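Local coordinates for protein L-threonine-O-3-phosphate decarboxylase (PDB 3FKD) that probably binds pyridoxal 5'-phosphate and is thought to decarboxylate L-threonine O-3-phosphate, at residues 40-43 / 44-47; 102-105 / 106-109; 177-180 / 181-184; 259-262 / 263-267; 293-297 / 298-302. All blocks are in the same frame, centred on the assembly; numbering follows the deposited sequence.

All five contacts are local, joining side chains or turns a few residues apart, and none touches another. Contact 3 is the most buried; it and contact 2 belong to connections of the seven-stranded sheet. Contacts 4 and 5 share a region, their nearest atoms about 8 Å apart, and both pack apolar residues on helix 325-339. Contact 1 lies far out and faces the second subunit, as contact 2 also does. The chemistry follows the place: a charged arginine reaches across the interface in contact 1, contact 2 sets an outer ion pair against a buried helix face, a buried carboxylate ties a turn in contact 3, and rings and aliphatic groups dominate contacts 4 and 5.

Contact 1: residues 40-43 / 44-47; sequences NLNC and IRHY
Asn-42 and Arg-45 run side by side and point the same way, three residues apart on a short 3-10 turn. The amide lies almost flat on the guanidinium, their planes 15° apart, with Asn-42 OD1 above the centre of the charged group and 3.0 Å from Arg-45 NH1. Because the oxygen sits over the face, no N-H is aimed at it and the pair is no hydrogen bond; its attraction is probably electrostatic, between a partial negative charge and a cation. In both residues CG stands beside the backbone N (chi1 -71° in each), and the extended arginine chain then lays its guanidinium face against Asn-42 OD1. A long, flexible arginine suits this place, for its NH2 goes on to a salt bridge with Glu-34 of the second subunit. Ile-44 turns differently: its CG1 lies 3.2 Å from Leu-41 O, while its CG2 is 4.4 Å from Leu-41 CD1, a loose apolar touch. In the backbone, Ile-44 N binds Leu-41 O at 3.1 Å and Arg-45 N binds Asn-42 O at 2.9 Å, the three-residue spacing that defines a 3-10 turn. The turn follows helix 31-39; Leu-41 and Cys-43 rest on helix 230-241 of the same chain, and Ile-44 packs on Leu-204 of the second subunit.

Contact 2: residues 102-105 / 106-109; sequences YEDA and CRMY
Asp-104 and Arg-107 form the one charged pair across this helical turn: the two side chains run side by side, their flat ends 22° from parallel, with Asp-104 OD1 3.6 Å from Arg-107 NH2. The oxygen stands well out of the guanidinium plane, so charge alone joins them and no N-H is directed at it. A bend at chi3 (64°) turns the arginine back toward the aspartate, and both suit the more exposed side of the helix. Backbone hydrogen bonds supply the regular part. Cys-106 N reaches Tyr-102 O at 3.1 Å, Met-108 N reaches Asp-104 O at 2.9 Å, and Tyr-109 N closes the last turn on Ala-105 O at 3.1 Å. Two tyrosine hydroxyls add polar contacts farther off: Tyr-102 OH bonds Asp-166, and Tyr-109 OH bonds Gln-85 of the second subunit. Apolar packing fills the other sides: small Ala-105 lets the helix lie close to Ala-84 of helix 75-86, and compact Cys-106 fits against strands 91-96 and 132-136. Helix 100-108 is the helix of a beta-alpha-beta unit between parallel strands 91-96 and 112-117, an arrangement typical of the large domain in the aminotransferase class I and II fold.

Contact 3: residues 177-180 / 181-184; sequences VIRP and ADIK
Arg-179 and Asp-182 are joined through the backbone by Asp-182 N, which bonds Arg-179 O at 3.0 Å, and the next such bond, Ile-183 N to Pro-180 O at 3.2 Å, continues the 3-10 turn. The Asp-182 side chain folds back on the start of that turn: with CG beside its own backbone N (chi1 -67°), OD2 accepts Arg-179 N at 2.8 Å in a nearly straight bond of 167°. The donor comes to the anti side of the carboxylate, 34° out of its plane. Asp-182 thus grips both the N-H and the C=O of Arg-179, two bonds that close the start of the turn. Pro-180 suits this opening, where no earlier acceptor would need its missing N-H. The turn lies in the crossover between strands 162-166 and 189-194, parallel neighbours in the large mixed sheet. Ile-178 slants across the aspartate, its CG2 3.3 Å and CD1 3.4 Å from Asp-182 OD2, and packs beyond it on Met-191 and helix 148-157. Buried, the carboxylate also forms a salt bridge through OD2 with Arg-148, which probably favours its ionised form. Pro-180 lies against Met-191 and Tyr-193, while Ile-183 presses on Val-65 and Ala-69.

Contact 4: residues 259-262 / 263-267; sequences DFIT and ALNRL
Leu-264 lays a methyl over the ring of Phe-260, one helical turn earlier, and this is the close-packed heart of the contact. Its CD1 stands 4.1 Å from the ring centroid and 19° off the normal, a CH-pi contact over the face, nearer the rim on one side, where Phe-260 CE1 and Leu-264 CD1 are 3.9 Å apart. With CG opposite the backbone N (chi1 -164°), the Phe-260 ring leans toward the later residues and meets the leucine methyl. Both residues are buried and wholly apolar, as suits a helix face covered by Phe-331 and Ile-332 of helix 325-339. Ile-261 stands at the border of this apolar side, packed on Val-272 and Phe-280; its CG2 is 3.6 Å from Asn-265 ND2, a plain touch between chains that point the same way. Thr-262, Asn-265 and Arg-266 make up the looser, exposed side. The asparagine amide is held through OD1 by the backbone N of Val-272, and the threonine hydroxyl turns back on the helix to bond Val-258 O. Backbone bonds underlie both sides alike, Leu-264 N to Phe-260 O at 3.0 Å and Asn-265 N to Ile-261 O at 2.9 Å. Such a division marks an amphipathic helix, here 250-266, whose apolar side joins helix 325-339 to strands 270-272 and 279-284 of the five-stranded mixed sheet.

Contact 5: residues 293-297 / 298-302; sequences KKYML and EEYNM
Glu-299 CG sits over one face of the Tyr-295 ring, 4.0 Å from its centroid and 29° off the normal, a CH-pi contact in which the aliphatic part of the acid does the touching. Tyr-300 flanks the same ring without stacking on it: the centroids are 5.9 Å apart, the planes meet at 44°, and Tyr-295 OH lies at the edge of the Tyr-300 ring, 3.6 Å from its CE2. Deeper in, two selenomethionines meet, Met-296 CE lying 3.9 Å from Met-302 SE; bends at chi2 and chi3 of Met-296 carry its methyl there, and flexible, apolar chains suit this buried spot. The reversal at the end of helix 289-298 brings Tyr-300 and Met-302 back beside Tyr-295 and Met-296. Met-302 N binds Met-296 O at 2.8 Å and Asn-301 N binds Leu-297 O at 3.0 Å, the six-residue and four-residue bonds of a Schellman motif. Asn-301 takes the left-handed backbone conformation (phi 62°), which asparagine tolerates well. Farther out, Tyr-295 meets Phe-338 edge-to-face, and Met-296 packs on helix 325-339. On the exposed side Lys-294 NZ and Glu-298 OE2 remain 4.3 Å apart, beyond a salt bridge. The chemistry therefore implies that apolar packing and backbone bonds shape the helix end, while the charged pair probably adds little more than a diffuse attraction.

Contact 1: residues 40-43 / 44-47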
loop_
_atom_site.group_PDB
_atom_site.type_symbol
_atom_site.label_atom_id
_atom_site.label_comp_id
_atom_site.label_asym_id
_atom_site.label_seq_id
_atom_site.Cartn_x
_atom_site.Cartn_y
_atom_site.Cartn_z
ATOM N N ASN A 40 -6.751 -1.727 -19.962
ATOM C CA ASN A 40 -5.380 -1.979 -19.528
ATOM C C ASN A 40 -5.280 -2.877 -18.329
ATOM O O ASN A 40 -4.341 -2.771 -17.536
ATOM C CB ASN A 40 -4.649 -0.672 -19.264
ATOM C CG ASN A 40 -4.635 0.217 -20.486
ATOM O OD1 ASN A 40 -3.740 0.107 -21.341
ATOM N ND2 ASN A 40 -5.659 1.084 -20.605
ATOM N N LEU A 41 -6.223 -3.802 -18.228
ATOM C CA LEU A 41 -6.261 -4.718 -17.109
ATOM C C LEU A 41 -5.049 -5.642 -16.988
ATOM O O LEU A 41 -4.703 -6.070 -15.885
ATOM C CB LEU A 41 -7.554 -5.514 -17.088
ATOM C CG LEU A 41 -7.823 -6.023 -15.663
ATOM C CD1 LEU A 41 -7.901 -4.889 -14.608
ATOM C CD2 LEU A 41 -9.057 -6.899 -15.611
ATOM N N ASN A 42 -4.398 -5.947 -18.102
ATOM C CA ASN A 42 -3.207 -6.769 -18.063
ATOM C C ASN A 42 -2.053 -6.195 -17.236
ATOM O O ASN A 42 -1.140 -6.940 -16.865
ATOM C CB ASN A 42 -2.726 -7.079 -19.454
ATOM C CG ASN A 42 -3.628 -8.030 -20.158
ATOM O OD1 ASN A 42 -4.452 -8.706 -19.526
ATOM N ND2 ASN A 42 -3.475 -8.119 -21.491
ATOM N N CYS A 43 -2.106 -4.896 -16.925
ATOM C CA CYS A 43 -1.107 -4.309 -16.044
ATOM C C CYS A 43 -0.993 -5.047 -14.694
ATOM O O CYS A 43 0.046 -4.965 -14.061
ATOM C CB CYS A 43 -1.373 -2.821 -15.811
ATOM S SG CYS A 43 -2.663 -2.467 -14.567
ATOM N N ILE A 44 -2.030 -5.776 -14.263
ATOM C CA ILE A 44 -1.935 -6.518 -13.006
ATOM C C ILE A 44 -0.955 -7.725 -13.056
ATOM O O ILE A 44 -0.578 -8.306 -12.014
ATOM C CB ILE A 44 -3.309 -7.024 -12.501
ATOM C CG1 ILE A 44 -3.902 -8.049 -13.463
ATOM C CG2 ILE A 44 -4.279 -5.889 -12.290
ATOM C CD1 ILE A 44 -5.297 -8.536 -13.048
ATOM N N ARG A 45 -0.577 -8.100 -14.276
ATOM C CA ARG A 45 0.284 -9.258 -14.557
ATOM C C ARG A 45 1.751 -8.869 -14.542
ATOM O O ARG A 45 2.616 -9.733 -14.590
ATOM C CB ARG A 45 -0.019 -9.821 -15.959
ATOM C CG ARG A 45 -1.344 -10.519 -16.100
ATOM C CD ARG A 45 -1.707 -10.593 -17.545
ATOM N NE ARG A 45 -2.952 -11.319 -17.728
ATOM C CZ ARG A 45 -3.478 -11.599 -18.916
ATOM N NH1 ARG A 45 -2.840 -11.214 -20.014
ATOM N NH2 ARG A 45 -4.629 -12.270 -19.011
ATOM N N HIS A 46 2.039 -7.575 -14.516
ATOM C CA HIS A 46 3.430 -7.160 -14.431
ATOM C C HIS A 46 3.679 -6.233 -13.241
ATOM O O HIS A 46 2.814 -5.460 -12.823
ATOM C CB HIS A 46 3.902 -6.567 -15.753
ATOM C CG HIS A 46 3.469 -7.376 -16.940
ATOM N ND1 HIS A 46 2.737 -6.845 -17.987
ATOM C CD2 HIS A 46 3.600 -8.698 -17.211
ATOM C CE1 HIS A 46 2.481 -7.792 -18.874
ATOM N NE2 HIS A 46 2.989 -8.927 -18.423
ATOM N N TYR A 47 4.860 -6.358 -12.664
ATOM C CA TYR A 47 5.245 -5.454 -11.617
ATOM C C TYR A 47 4.969 -4.047 -12.137
ATOM O O TYR A 47 5.076 -3.811 -13.323
ATOM C CB TYR A 47 6.713 -5.696 -11.237
ATOM C CG TYR A 47 6.841 -6.960 -10.402
ATOM C CD1 TYR A 47 6.671 -6.925 -9.018
ATOM C CD2 TYR A 47 7.074 -8.192 -11.004
ATOM C CE1 TYR A 47 6.743 -8.053 -8.275
ATOM C CE2 TYR A 47 7.124 -9.329 -10.267
ATOM C CZ TYR A 47 6.978 -9.259 -8.889
ATOM O OH TYR A 47 7.079 -10.413 -8.124
#

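Contact 2: residues 102-105 / 106-109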
loop_
_atom_site.group_PDB
_atom_site.type_symbol
_atom_site.label_atom_id
_atom_site.label_comp_id
_atom_site.label_asym_id
_atom_site.label_seq_id
_atom_site.Cartn_x
_atom_site.Cartn_y
_atom_site.Cartn_z
ATOM N N TYR A 102 -3.193 11.864 11.066
ATOM C CA TYR A 102 -2.014 12.652 11.408
ATOM C C TYR A 102 -1.546 12.218 12.787
ATOM O O TYR A 102 -0.356 11.940 12.997
ATOM C CB TYR A 102 -2.238 14.165 11.382
ATOM C CG TYR A 102 -3.087 14.674 10.250
ATOM C CD1 TYR A 102 -3.034 14.081 8.969
ATOM C CD2 TYR A 102 -3.950 15.768 10.449
ATOM C CE1 TYR A 102 -3.829 14.572 7.924
ATOM C CE2 TYR A 102 -4.747 16.256 9.429
ATOM C CZ TYR A 102 -4.695 15.653 8.155
ATOM O OH TYR A 102 -5.494 16.142 7.143
ATOM N N GLU A 103 -2.502 12.115 13.708
ATOM C CA GLU A 103 -2.184 11.707 15.061
ATOM C C GLU A 103 -1.560 10.306 15.096
ATOM O O GLU A 103 -0.492 10.123 15.669
ATOM C CB GLU A 103 -3.409 11.749 15.957
ATOM C CG GLU A 103 -3.075 12.001 17.410
ATOM C CD GLU A 103 -4.244 11.705 18.368
ATOM O OE1 GLU A 103 -5.361 12.238 18.167
ATOM O OE2 GLU A 103 -4.031 10.931 19.342
ATOM N N ASP A 104 -2.236 9.334 14.483
ATOM C CA ASP A 104 -1.810 7.949 14.543
ATOM C C ASP A 104 -0.412 7.823 14.007
ATOM O O ASP A 104 0.391 7.111 14.583
ATOM C CB ASP A 104 -2.746 7.030 13.763
ATOM C CG ASP A 104 -4.160 7.042 14.301
ATOM O OD1 ASP A 104 -4.336 7.286 15.529
ATOM O OD2 ASP A 104 -5.102 6.815 13.500
ATOM N N ALA A 105 -0.118 8.544 12.925
ATOM C CA ALA A 105 1.237 8.537 12.367
ATOM C C ALA A 105 2.279 9.024 13.360
ATOM O O ALA A 105 3.298 8.364 13.584
ATOM C CB ALA A 105 1.324 9.350 11.077
ATOM N N CYS A 106 2.020 10.204 13.899
ATOM C CA CYS A 106 2.901 10.867 14.834
ATOM C C CYS A 106 3.136 10.002 16.077
ATOM O O CYS A 106 4.211 10.026 16.664
ATOM C CB CYS A 106 2.301 12.209 15.240
ATOM S SG CYS A 106 2.675 13.589 14.120
ATOM N N ARG A 107 2.117 9.261 16.497
ATOM C CA ARG A 107 2.237 8.426 17.677
ATOM C C ARG A 107 3.087 7.213 17.308
ATOM O O ARG A 107 4.083 6.917 17.964
ATOM C CB ARG A 107 0.859 8.001 18.217
ATOM C CG ARG A 107 0.931 6.818 19.203
ATOM C CD ARG A 107 -0.409 6.218 19.530
ATOM N NE ARG A 107 -1.006 5.645 18.323
ATOM C CZ ARG A 107 -2.196 5.035 18.255
ATOM N NH1 ARG A 107 -2.946 4.882 19.346
ATOM N NH2 ARG A 107 -2.632 4.561 17.082
HETATM N N MSE A 108 2.704 6.523 16.239
HETATM C CA MSE A 108 3.410 5.314 15.880
HETATM C C MSE A 108 4.884 5.604 15.843
HETATM O O MSE A 108 5.690 4.789 16.285
HETATM C CB MSE A 108 2.924 4.755 14.551
HETATM C CG MSE A 108 3.783 3.642 13.995
HETATM SE SE MSE A 108 3.001 2.970 12.340
HETATM C CE MSE A 108 4.562 2.074 11.595
ATOM N N TYR A 109 5.255 6.783 15.357
ATOM C CA TYR A 109 6.679 7.098 15.295
ATOM C C TYR A 109 7.188 7.973 16.458
ATOM O O TYR A 109 8.236 8.611 16.368
ATOM C CB TYR A 109 7.075 7.578 13.896
ATOM C CG TYR A 109 6.872 6.453 12.913
ATOM C CD1 TYR A 109 5.693 6.348 12.179
ATOM C CD2 TYR A 109 7.819 5.452 12.768
ATOM C CE1 TYR A 109 5.480 5.308 11.320
ATOM C CE2 TYR A 109 7.621 4.390 11.892
ATOM C CZ TYR A 109 6.446 4.329 11.164
ATOM O OH TYR A 109 6.230 3.297 10.294
#

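Contact 3: residues 177-180 / 181-184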
loop_
_atom_site.group_PDB
_atom_site.type_symbol
_atom_site.label_atom_id
_atom_site.label_comp_id
_atom_site.label_asym_id
_atom_site.label_seq_id
_atom_site.Cartn_x
_atom_site.Cartn_y
_atom_site.Cartn_z
ATOM N N VAL A 177 -5.880 28.574 -3.432
ATOM C CA VAL A 177 -5.146 27.631 -2.617
ATOM C C VAL A 177 -3.649 27.725 -2.813
ATOM O O VAL A 177 -3.162 28.219 -3.845
ATOM C CB VAL A 177 -5.583 26.192 -2.884
ATOM C CG1 VAL A 177 -7.037 25.995 -2.457
ATOM C CG2 VAL A 177 -5.344 25.834 -4.363
ATOM N N ILE A 178 -2.933 27.268 -1.791
ATOM C CA ILE A 178 -1.539 26.934 -1.905
ATOM C C ILE A 178 -1.440 25.820 -2.961
ATOM O O ILE A 178 -2.322 24.966 -3.064
ATOM C CB ILE A 178 -0.981 26.452 -0.537
ATOM C CG1 ILE A 178 -0.796 27.628 0.415
ATOM C CG2 ILE A 178 0.334 25.698 -0.717
ATOM C CD1 ILE A 178 0.508 28.402 0.201
ATOM N N ARG A 179 -0.384 25.840 -3.762
ATOM C CA ARG A 179 -0.235 24.847 -4.822
ATOM C C ARG A 179 1.189 24.318 -4.833
ATOM O O ARG A 179 2.041 24.856 -4.125
ATOM C CB ARG A 179 -0.646 25.432 -6.171
ATOM C CG ARG A 179 -0.230 26.845 -6.392
ATOM C CD ARG A 179 -1.256 27.625 -7.239
ATOM N NE ARG A 179 -0.840 29.027 -7.361
ATOM C CZ ARG A 179 -1.541 30.067 -6.931
ATOM N NH1 ARG A 179 -2.726 29.888 -6.381
ATOM N NH2 ARG A 179 -1.063 31.289 -7.075
ATOM N N PRO A 180 1.455 23.252 -5.612
ATOM C CA PRO A 180 2.766 22.568 -5.514
ATOM C C PRO A 180 3.975 23.500 -5.727
ATOM O O PRO A 180 5.022 23.358 -5.075
ATOM C CB PRO A 180 2.700 21.504 -6.616
ATOM C CG PRO A 180 1.240 21.268 -6.833
ATOM C CD PRO A 180 0.544 22.587 -6.563
ATOM N N ALA A 181 3.807 24.469 -6.619
ATOM C CA ALA A 181 4.902 25.381 -6.966
ATOM C C ALA A 181 5.251 26.395 -5.851
ATOM O O ALA A 181 6.154 27.212 -6.003
ATOM C CB ALA A 181 4.607 26.092 -8.318
ATOM N N ASP A 182 4.531 26.330 -4.731
ATOM C CA ASP A 182 4.922 27.081 -3.537
ATOM C C ASP A 182 6.151 26.553 -2.776
ATOM O O ASP A 182 6.716 27.285 -1.981
ATOM C CB ASP A 182 3.739 27.250 -2.587
ATOM C CG ASP A 182 2.647 28.136 -3.176
ATOM O OD1 ASP A 182 3.004 29.163 -3.797
ATOM O OD2 ASP A 182 1.442 27.794 -3.046
ATOM N N ILE A 183 6.580 25.311 -3.028
ATOM C CA ILE A 183 7.751 24.768 -2.338
ATOM C C ILE A 183 9.008 25.542 -2.696
ATOM O O ILE A 183 10.042 25.399 -2.061
ATOM C CB ILE A 183 8.001 23.290 -2.686
ATOM C CG1 ILE A 183 8.235 23.138 -4.189
ATOM C CG2 ILE A 183 6.837 22.420 -2.247
ATOM C CD1 ILE A 183 8.727 21.748 -4.611
ATOM N N LYS A 184 8.896 26.369 -3.729
ATOM C CA LYS A 184 10.058 27.009 -4.339
ATOM C C LYS A 184 10.608 28.180 -3.528
ATOM O O LYS A 184 9.912 29.182 -3.322
ATOM C CB LYS A 184 9.732 27.452 -5.760
ATOM C CG LYS A 184 9.363 26.299 -6.662
ATOM C CD LYS A 184 9.241 26.732 -8.124
ATOM C CE LYS A 184 9.040 25.533 -8.997
ATOM N NZ LYS A 184 8.163 25.880 -10.133
#

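Contact 4: residues 259-262 / 263-267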
loop_
_atom_site.group_PDB
_atom_site.type_symbol
_atom_site.label_atom_id
_atom_site.label_comp_id
_atom_site.label_asym_id
_atom_site.label_seq_id
_atom_site.Cartn_x
_atom_site.Cartn_y
_atom_site.Cartn_z
ATOM N N ASP A 259 -28.020 25.664 0.504
ATOM C CA ASP A 259 -29.435 25.281 0.638
ATOM C C ASP A 259 -29.628 24.130 1.626
ATOM O O ASP A 259 -30.700 23.982 2.207
ATOM C CB ASP A 259 -30.096 24.862 -0.676
ATOM C CG ASP A 259 -29.859 25.832 -1.814
ATOM O OD1 ASP A 259 -29.444 26.990 -1.584
ATOM O OD2 ASP A 259 -30.093 25.397 -2.967
ATOM N N PHE A 260 -28.599 23.302 1.805
ATOM C CA PHE A 260 -28.684 22.199 2.755
ATOM C C PHE A 260 -28.535 22.703 4.195
ATOM O O PHE A 260 -29.325 22.329 5.061
ATOM C CB PHE A 260 -27.633 21.146 2.424
ATOM C CG PHE A 260 -27.857 19.796 3.082
ATOM C CD1 PHE A 260 -29.063 19.468 3.657
ATOM C CD2 PHE A 260 -26.859 18.836 3.052
ATOM C CE1 PHE A 260 -29.263 18.232 4.223
ATOM C CE2 PHE A 260 -27.073 17.611 3.613
ATOM C CZ PHE A 260 -28.278 17.315 4.213
ATOM N N ILE A 261 -27.547 23.568 4.434
ATOM C CA ILE A 261 -27.266 24.078 5.770
ATOM C C ILE A 261 -28.362 24.988 6.327
ATOM O O ILE A 261 -28.664 24.958 7.520
ATOM C CB ILE A 261 -25.891 24.772 5.833
ATOM C CG1 ILE A 261 -24.768 23.720 5.605
ATOM C CG2 ILE A 261 -25.722 25.451 7.182
ATOM C CD1 ILE A 261 -23.342 24.270 5.576
ATOM N N THR A 262 -28.958 25.777 5.443
ATOM C CA THR A 262 -30.073 26.652 5.745
ATOM C C THR A 262 -31.266 25.857 6.239
ATOM O O THR A 262 -31.857 26.160 7.295
ATOM C CB THR A 262 -30.513 27.396 4.476
ATOM O OG1 THR A 262 -29.439 28.228 4.002
ATOM C CG2 THR A 262 -31.756 28.220 4.749
ATOM N N ALA A 263 -31.662 24.864 5.464
ATOM C CA ALA A 263 -32.735 23.998 5.896
ATOM C C ALA A 263 -32.369 23.332 7.219
ATOM O O ALA A 263 -33.197 23.311 8.131
ATOM C CB ALA A 263 -33.074 22.975 4.849
ATOM N N LEU A 264 -31.140 22.818 7.360
ATOM C CA LEU A 264 -30.788 22.194 8.615
ATOM C C LEU A 264 -30.902 23.114 9.855
ATOM O O LEU A 264 -31.359 22.672 10.919
ATOM C CB LEU A 264 -29.422 21.509 8.556
ATOM C CG LEU A 264 -29.399 20.178 7.777
ATOM C CD1 LEU A 264 -27.996 19.721 7.540
ATOM C CD2 LEU A 264 -30.211 19.076 8.407
ATOM N N ASN A 265 -30.474 24.368 9.748
ATOM C CA ASN A 265 -30.500 25.228 10.909
ATOM C C ASN A 265 -31.965 25.523 11.303
ATOM O O ASN A 265 -32.315 25.599 12.493
ATOM C CB ASN A 265 -29.706 26.510 10.666
ATOM C CG ASN A 265 -28.201 26.311 10.802
ATOM O OD1 ASN A 265 -27.734 25.572 11.658
ATOM N ND2 ASN A 265 -27.437 26.989 9.954
ATOM N N ARG A 266 -32.826 25.643 10.305
ATOM C CA ARG A 266 -34.229 25.891 10.571
ATOM C C ARG A 266 -34.782 24.851 11.511
ATOM O O ARG A 266 -35.725 25.127 12.265
ATOM C CB ARG A 266 -35.048 25.848 9.291
ATOM C CG ARG A 266 -34.974 27.103 8.499
ATOM C CD ARG A 266 -36.123 27.104 7.581
ATOM N NE ARG A 266 -36.262 28.392 6.923
ATOM C CZ ARG A 266 -37.091 28.614 5.921
ATOM N NH1 ARG A 266 -37.863 27.628 5.474
ATOM N NH2 ARG A 266 -37.143 29.817 5.385
ATOM N N LEU A 267 -34.229 23.645 11.437
ATOM C CA LEU A 267 -34.687 22.580 12.307
ATOM C C LEU A 267 -34.406 22.981 13.736
ATOM O O LEU A 267 -33.408 23.650 14.009
ATOM C CB LEU A 267 -34.027 21.235 11.960
ATOM C CG LEU A 267 -34.931 20.340 11.093
ATOM C CD1 LEU A 267 -35.501 21.134 9.942
ATOM C CD2 LEU A 267 -34.222 19.075 10.614
#

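Contact 5: residues 293-297 / 298-302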
loop_
_atom_site.group_PDB
_atom_site.type_symbol
_atom_site.label_atom_id
_atom_site.label_comp_id
_atom_site.label_asym_id
_atom_site.label_seq_id
_atom_site.Cartn_x
_atom_site.Cartn_y
_atom_site.Cartn_z
ATOM N N LYS A 293 -27.388 7.912 13.912
ATOM C CA LYS A 293 -26.819 7.171 12.789
ATOM C C LYS A 293 -27.496 5.813 12.554
ATOM O O LYS A 293 -27.616 5.342 11.416
ATOM C CB LYS A 293 -25.301 6.972 12.993
ATOM C CG LYS A 293 -24.674 5.957 12.057
ATOM C CD LYS A 293 -23.209 5.633 12.416
ATOM C CE LYS A 293 -22.534 4.692 11.363
ATOM N NZ LYS A 293 -21.395 3.961 11.967
ATOM N N LYS A 294 -27.901 5.184 13.646
ATOM C CA LYS A 294 -28.603 3.914 13.609
ATOM C C LYS A 294 -30.032 4.042 13.030
ATOM O O LYS A 294 -30.511 3.172 12.296
ATOM C CB LYS A 294 -28.646 3.356 15.021
ATOM C CG LYS A 294 -29.391 2.074 15.145
ATOM C CD LYS A 294 -30.167 2.018 16.462
ATOM C CE LYS A 294 -30.459 0.587 16.865
ATOM N NZ LYS A 294 -29.235 -0.020 17.452
ATOM N N TYR A 295 -30.694 5.139 13.371
ATOM C CA TYR A 295 -32.050 5.455 12.914
ATOM C C TYR A 295 -32.095 5.765 11.398
ATOM O O TYR A 295 -32.764 5.082 10.626
ATOM C CB TYR A 295 -32.509 6.671 13.709
ATOM C CG TYR A 295 -33.845 7.246 13.320
ATOM C CD1 TYR A 295 -35.020 6.769 13.907
ATOM C CD2 TYR A 295 -33.943 8.290 12.400
ATOM C CE1 TYR A 295 -36.253 7.289 13.582
ATOM C CE2 TYR A 295 -35.178 8.816 12.060
ATOM C CZ TYR A 295 -36.333 8.307 12.662
ATOM O OH TYR A 295 -37.577 8.803 12.349
HETATM N N MSE A 296 -31.374 6.809 11.002
HETATM C CA MSE A 296 -31.145 7.152 9.624
HETATM C C MSE A 296 -30.797 5.932 8.747
HETATM O O MSE A 296 -31.263 5.817 7.630
HETATM C CB MSE A 296 -30.043 8.205 9.559
HETATM C CG MSE A 296 -30.361 9.457 10.345
HETATM SE SE MSE A 296 -31.946 10.412 9.617
HETATM C CE MSE A 296 -31.072 11.207 8.033
ATOM N N LEU A 297 -30.005 5.015 9.282
ATOM C CA LEU A 297 -29.642 3.814 8.546
ATOM C C LEU A 297 -30.790 2.809 8.506
ATOM O O LEU A 297 -31.267 2.439 7.436
ATOM C CB LEU A 297 -28.359 3.161 9.086
ATOM C CG LEU A 297 -27.909 2.009 8.174
ATOM C CD1 LEU A 297 -27.504 2.526 6.811
ATOM C CD2 LEU A 297 -26.827 1.188 8.767
ATOM N N GLU A 298 -31.257 2.391 9.669
ATOM C CA GLU A 298 -32.360 1.441 9.743
ATOM C C GLU A 298 -33.717 1.960 9.254
ATOM O O GLU A 298 -34.381 1.299 8.456
ATOM C CB GLU A 298 -32.446 0.869 11.155
ATOM C CG GLU A 298 -31.184 0.102 11.452
ATOM C CD GLU A 298 -30.926 -0.120 12.941
ATOM O OE1 GLU A 298 -31.848 0.144 13.781
ATOM O OE2 GLU A 298 -29.786 -0.563 13.261
ATOM N N GLU A 299 -34.120 3.140 9.702
ATOM C CA GLU A 299 -35.425 3.664 9.307
ATOM C C GLU A 299 -35.416 4.230 7.892
ATOM O O GLU A 299 -36.338 4.021 7.116
ATOM C CB GLU A 299 -35.907 4.745 10.278
ATOM C CG GLU A 299 -36.232 4.211 11.628
ATOM C CD GLU A 299 -36.919 2.856 11.553
ATOM O OE1 GLU A 299 -37.981 2.752 10.861
ATOM O OE2 GLU A 299 -36.392 1.895 12.189
ATOM N N TYR A 300 -34.364 4.948 7.555
ATOM C CA TYR A 300 -34.396 5.720 6.331
ATOM C C TYR A 300 -33.287 5.396 5.287
ATOM O O TYR A 300 -33.168 6.095 4.289
ATOM C CB TYR A 300 -34.411 7.201 6.706
ATOM C CG TYR A 300 -35.781 7.703 7.104
ATOM C CD1 TYR A 300 -36.674 8.156 6.133
ATOM C CD2 TYR A 300 -36.183 7.742 8.442
ATOM C CE1 TYR A 300 -37.918 8.619 6.465
ATOM C CE2 TYR A 300 -37.439 8.196 8.789
ATOM C CZ TYR A 300 -38.307 8.639 7.794
ATOM O OH TYR A 300 -39.570 9.113 8.102
ATOM N N ASN A 301 -32.481 4.353 5.520
ATOM C CA ASN A 301 -31.511 3.908 4.512
ATOM C C ASN A 301 -30.448 4.927 4.152
ATOM O O ASN A 301 -29.948 4.940 3.030
ATOM C CB ASN A 301 -32.240 3.568 3.227
ATOM C CG ASN A 301 -33.205 2.423 3.402
ATOM O OD1 ASN A 301 -32.786 1.284 3.721
ATOM N ND2 ASN A 301 -34.519 2.702 3.195
HETATM N N MSE A 302 -30.116 5.786 5.107
HETATM C CA MSE A 302 -29.138 6.830 4.898
HETATM C C MSE A 302 -27.971 6.666 5.841
HETATM O O MSE A 302 -28.155 6.539 7.053
HETATM C CB MSE A 302 -29.774 8.190 5.119
HETATM C CG MSE A 302 -30.578 8.659 3.941
HETATM SE SE MSE A 302 -31.703 10.205 4.347
HETATM C CE MSE A 302 -33.476 9.357 4.238
#